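Local structure of 6-phosphogluconolactonase (Leishmania braziliensis, 3CSS) at residues L41-G46 and R51-L56; E55-D60 and L96-S101. The protein probably hydrolyses 6-phosphogluconolactone to 6-phosphogluconate, the second step in the oxidative stage of the pentose phosphate pathway. One frame throughout, in Å; residues are numbered along the deposited sequence.

Contact 1 (L41-G46 and R51-L56); sequences LALSGG and RLYEEL
Tyr53 reaches from its helix to the end of a beta strand and gives its phenol hydrogen to the backbone: OH bonds to the carbonyl O of Ser44 over 2.7 Å. The hydroxyl approaches that oxygen at a C=O...donor angle of 120°, tilted 21° from the carbonyl plane, while the oxygen itself lies in the plane of the tyrosine ring, at its edge. Tyr53 OH also lies 2.8 Å from Ser44 N and 3.4 Å from Ser44 OG, so a buried phenol group faces the polar atoms of a single residue. Ser44 OG stands between its own backbone N and carbonyl carbon (chi1 56°), which turns it to the side where Tyr53 OH arrives.

The setting is the parallel core of an alpha/beta fold of the glucosamine-6-phosphate isomerase/6-phosphogluconolactonase family. Strand 39-43 lies between strands 69-77 and 158-162, and the chain leaves it through Ser44, Gly45 and Gly46 to enter helix 50-59, which packs back against the sheet. Along this exit, Gly46 N is hydrogen-bonded to Asn87 OD1.

Apolar contact is made by Leu43. Leu43 CD2 lies 3.6 Å from Tyr53 CE1, approaching the ring obliquely. Leu43 CB sits 3.4 Å from Tyr53 OH; ring and leucine thus meet at the hydroxyl-bearing end of the tyrosine. Around them, Leu43 meets Phe71 and Leu96, while Tyr53 is also touched by Leu160 of the adjoining strand and by Met90 and Ala94 of helix 87-96.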
# COMPACT_ATOMS: atom_id res chain seq x y z
N LEU A 41 -6.67 6.46 4.23
CA LEU A 41 -6.43 5.65 3.03
C LEU A 41 -4.93 5.62 2.74
O LEU A 41 -4.33 6.68 2.58
CB LEU A 41 -7.19 6.25 1.83
CG LEU A 41 -7.05 5.59 0.44
CD1 LEU A 41 -7.49 4.15 0.47
CD2 LEU A 41 -7.81 6.40 -0.65
N ALA A 42 -4.35 4.43 2.66
CA ALA A 42 -2.96 4.27 2.24
C ALA A 42 -2.93 3.91 0.76
O ALA A 42 -3.45 2.85 0.34
CB ALA A 42 -2.25 3.19 3.05
N LEU A 43 -2.33 4.80 -0.01
CA LEU A 43 -2.23 4.67 -1.45
C LEU A 43 -1.16 3.70 -1.84
O LEU A 43 -0.10 3.63 -1.20
CB LEU A 43 -1.89 6.03 -2.06
CG LEU A 43 -2.91 7.13 -1.83
CD1 LEU A 43 -2.37 8.41 -2.40
CD2 LEU A 43 -4.27 6.75 -2.41
N SER A 44 -1.45 2.90 -2.87
CA SER A 44 -0.44 2.06 -3.52
C SER A 44 0.16 2.77 -4.72
O SER A 44 -0.33 3.79 -5.19
CB SER A 44 -1.02 0.73 -3.96
OG SER A 44 -2.13 0.99 -4.79
N GLY A 45 1.25 2.21 -5.21
CA GLY A 45 1.97 2.81 -6.29
C GLY A 45 2.10 1.90 -7.48
O GLY A 45 1.25 1.05 -7.75
N GLY A 46 3.22 2.06 -8.19
CA GLY A 46 3.35 1.40 -9.47
C GLY A 46 2.34 2.09 -10.38
O GLY A 46 2.10 3.28 -10.20
N ARG A 51 -5.38 4.43 -12.57
CA ARG A 51 -6.71 4.67 -13.11
C ARG A 51 -7.76 4.85 -12.00
O ARG A 51 -8.61 5.71 -12.15
CB ARG A 51 -7.09 3.64 -14.15
CG ARG A 51 -6.32 3.88 -15.41
CD ARG A 51 -6.19 2.61 -16.17
NE ARG A 51 -7.51 2.06 -16.42
CZ ARG A 51 -7.76 1.19 -17.38
NH1 ARG A 51 -6.77 0.78 -18.15
NH2 ARG A 51 -8.99 0.73 -17.55
N LEU A 52 -7.64 4.12 -10.89
CA LEU A 52 -8.49 4.37 -9.73
C LEU A 52 -8.41 5.82 -9.27
O LEU A 52 -9.43 6.48 -9.04
CB LEU A 52 -8.10 3.44 -8.58
CG LEU A 52 -8.73 3.71 -7.22
CD1 LEU A 52 -10.26 3.57 -7.27
CD2 LEU A 52 -8.12 2.77 -6.18
N TYR A 53 -7.19 6.31 -9.11
CA TYR A 53 -6.97 7.68 -8.67
C TYR A 53 -7.61 8.70 -9.62
O TYR A 53 -8.24 9.66 -9.18
CB TYR A 53 -5.49 7.95 -8.44
CG TYR A 53 -4.82 6.99 -7.46
CD1 TYR A 53 -5.56 6.23 -6.53
CD2 TYR A 53 -3.44 6.85 -7.46
CE1 TYR A 53 -4.95 5.36 -5.66
CE2 TYR A 53 -2.81 5.96 -6.57
CZ TYR A 53 -3.57 5.21 -5.68
OH TYR A 53 -2.96 4.32 -4.82
N GLU A 54 -7.46 8.46 -10.92
CA GLU A 54 -8.06 9.32 -11.93
C GLU A 54 -9.58 9.33 -11.80
O GLU A 54 -10.23 10.37 -11.91
CB GLU A 54 -7.62 8.87 -13.33
CG GLU A 54 -6.13 9.11 -13.58
CD GLU A 54 -5.67 8.64 -14.93
OE1 GLU A 54 -6.49 8.06 -15.66
OE2 GLU A 54 -4.50 8.87 -15.25
N GLU A 55 -10.15 8.15 -11.55
CA GLU A 55 -11.60 8.03 -11.40
C GLU A 55 -12.08 8.75 -10.14
O GLU A 55 -13.08 9.46 -10.18
CB GLU A 55 -12.04 6.57 -11.38
CG GLU A 55 -13.55 6.41 -11.39
CD GLU A 55 -13.96 5.05 -11.84
OE1 GLU A 55 -13.06 4.25 -12.19
OE2 GLU A 55 -15.18 4.78 -11.86
N LEU A 56 -11.37 8.59 -9.03
CA LEU A 56 -11.68 9.37 -7.82
C LEU A 56 -11.61 10.88 -8.09
O LEU A 56 -12.45 11.66 -7.61
CB LEU A 56 -10.71 9.02 -6.70
CG LEU A 56 -10.84 7.61 -6.12
CD1 LEU A 56 -9.63 7.33 -5.19
CD2 LEU A 56 -12.18 7.42 -5.36

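Contact 2 (E55-D60 and L96-S101); sequences ELHEKD and LRDVPS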
# COMPACT_ATOMS: atom_id res chain seq x y z
N GLU A 55 -10.15 8.15 -11.55
CA GLU A 55 -11.60 8.03 -11.40
C GLU A 55 -12.08 8.75 -10.14
O GLU A 55 -13.08 9.46 -10.18
CB GLU A 55 -12.04 6.57 -11.38
CG GLU A 55 -13.55 6.41 -11.39
CD GLU A 55 -13.96 5.05 -11.84
OE1 GLU A 55 -13.06 4.25 -12.19
OE2 GLU A 55 -15.18 4.78 -11.86
N LEU A 56 -11.37 8.59 -9.03
CA LEU A 56 -11.68 9.37 -7.82
C LEU A 56 -11.61 10.88 -8.09
O LEU A 56 -12.45 11.66 -7.61
CB LEU A 56 -10.71 9.02 -6.70
CG LEU A 56 -10.84 7.61 -6.12
CD1 LEU A 56 -9.63 7.33 -5.19
CD2 LEU A 56 -12.18 7.42 -5.36
N HIS A 57 -10.62 11.30 -8.86
CA HIS A 57 -10.49 12.72 -9.19
C HIS A 57 -11.69 13.27 -9.99
O HIS A 57 -12.16 14.39 -9.75
CB HIS A 57 -9.21 12.98 -9.97
CG HIS A 57 -8.97 14.43 -10.24
ND1 HIS A 57 -9.51 15.08 -11.33
CD2 HIS A 57 -8.28 15.37 -9.54
CE1 HIS A 57 -9.14 16.35 -11.31
NE2 HIS A 57 -8.39 16.55 -10.23
N GLU A 58 -12.18 12.46 -10.93
CA GLU A 58 -13.29 12.87 -11.78
C GLU A 58 -14.65 12.81 -11.08
O GLU A 58 -15.50 13.66 -11.34
CB GLU A 58 -13.32 12.02 -13.04
CG GLU A 58 -12.10 12.21 -13.90
CD GLU A 58 -11.81 13.69 -14.16
OE1 GLU A 58 -12.71 14.37 -14.72
OE2 GLU A 58 -10.69 14.17 -13.81
N LYS A 59 -14.84 11.83 -10.20
CA LYS A 59 -16.16 11.53 -9.65
C LYS A 59 -16.37 11.99 -8.21
O LYS A 59 -17.50 12.33 -7.83
CB LYS A 59 -16.44 10.03 -9.74
CG LYS A 59 -16.35 9.41 -11.13
CD LYS A 59 -17.35 10.01 -12.10
CE LYS A 59 -17.36 9.26 -13.43
NZ LYS A 59 -18.13 9.97 -14.48
N ASP A 60 -15.32 11.98 -7.39
CA ASP A 60 -15.46 12.11 -5.95
C ASP A 60 -14.67 13.27 -5.34
O ASP A 60 -14.46 13.31 -4.12
CB ASP A 60 -15.03 10.81 -5.29
CG ASP A 60 -15.73 9.60 -5.88
OD1 ASP A 60 -16.98 9.58 -5.91
OD2 ASP A 60 -15.03 8.67 -6.32
N LEU A 96 -3.96 13.95 -6.33
CA LEU A 96 -3.65 14.76 -5.15
C LEU A 96 -3.39 16.22 -5.47
O LEU A 96 -3.43 17.08 -4.59
CB LEU A 96 -2.47 14.15 -4.34
CG LEU A 96 -2.64 12.71 -3.86
CD1 LEU A 96 -1.43 12.28 -3.06
CD2 LEU A 96 -3.90 12.57 -3.00
N ARG A 97 -3.15 16.52 -6.75
CA ARG A 97 -3.01 17.91 -7.17
C ARG A 97 -4.21 18.77 -6.74
O ARG A 97 -4.06 19.97 -6.48
CB ARG A 97 -2.78 17.99 -8.69
CG ARG A 97 -3.90 17.39 -9.54
CD ARG A 97 -3.47 17.21 -10.97
NE ARG A 97 -4.50 16.56 -11.79
CZ ARG A 97 -5.47 17.20 -12.45
NH1 ARG A 97 -5.58 18.51 -12.40
NH2 ARG A 97 -6.35 16.50 -13.16
N ASP A 98 -5.40 18.17 -6.64
CA ASP A 98 -6.62 18.90 -6.28
C ASP A 98 -7.21 18.49 -4.93
O ASP A 98 -8.35 18.84 -4.61
CB ASP A 98 -7.66 18.76 -7.40
CG ASP A 98 -7.22 19.46 -8.68
OD1 ASP A 98 -6.69 20.59 -8.61
OD2 ASP A 98 -7.42 18.88 -9.78
N VAL A 99 -6.41 17.79 -4.12
CA VAL A 99 -6.76 17.43 -2.74
C VAL A 99 -6.03 18.41 -1.82
O VAL A 99 -4.86 18.73 -2.04
CB VAL A 99 -6.36 15.96 -2.40
CG1 VAL A 99 -6.59 15.66 -0.92
CG2 VAL A 99 -7.13 14.96 -3.27
N PRO A 100 -6.72 18.91 -0.78
CA PRO A 100 -6.07 19.83 0.15
C PRO A 100 -4.82 19.23 0.78
O PRO A 100 -4.83 18.06 1.18
CB PRO A 100 -7.15 20.11 1.20
CG PRO A 100 -8.44 19.77 0.53
CD PRO A 100 -8.11 18.62 -0.38
N SER A 101 -3.75 20.03 0.85
CA SER A 101 -2.46 19.56 1.37
C SER A 101 -2.60 19.04 2.79
O SER A 101 -1.91 18.10 3.18
CB SER A 101 -1.41 20.68 1.36
OG SER A 101 -1.20 21.18 0.05
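His57 and Asp98 join the last turns of helix 50-59 to the loop that follows helix 87-96. His57 NE2 donates to Asp98 OD2 over 2.6 Å, almost straight at 170°. The oxygen lies in the plane of the ring and accepts with its anti lone pair, although the carboxylate is turned out of the imidazole plane. The other ring nitrogen is engaged within the helix: His57 ND1 donates to OE2 of the neighbouring Glu58 over 2.9 Å, reaching this oxygen from above its carboxylate plane. With both nitrogens donating to carboxylates, ring rotation is fixed; the two N-H donors are consistent with an imidazolium stabilised by the carboxylates, against the nearby arginine charge.

Stacking supplies the second component. The guanidinium of Arg97 lies flat over one face of His57, centres 4.2 Å apart and planes at 27°, with NH2 3.4 Å from His57 CE1. Arg97 reaches this place with CG wedged between its backbone N and carbonyl carbon (chi1 60°) and a chain extended from CG to NE; NE is held by Lys93 O.

Charge links the two loop residues as well. Arg97 NH1 is 3.2 Å from Asp98 OD2, but the oxygen is well out of the guanidinium plane, which makes this an electrostatic pairing without a directed N-H. Asp98 OD2 therefore faces both the imidazole and the arginine.

A type I beta turn runs from Leu96, at the end of helix 87-96, to Val99, closed by Val99 N to Leu96 O, and the whole is a surface histidine-carboxylate network with an arginine stacked on the imidazole, bridging a helix end and a turn.

Contacts 1 and 2 use successive parts of helix 50-59, sharing Glu55 and Leu56, and their centres are about 10 Å apart on the same side of the molecule. Contact 1 is buried, its centre about 10 Å from that of the chain; contact 2 is a surface contact, and its centre lies about 18 Å from the centre of the chain. One helix thus meets two different partners, a strand end through a tyrosine and a loop through a histidine. The two also meet directly, Leu43 CD1 of contact 1 packing 4.0 Å from Leu96 CD1 of contact 2, so apolar packing runs from the strand to the first residue of segment 96-101.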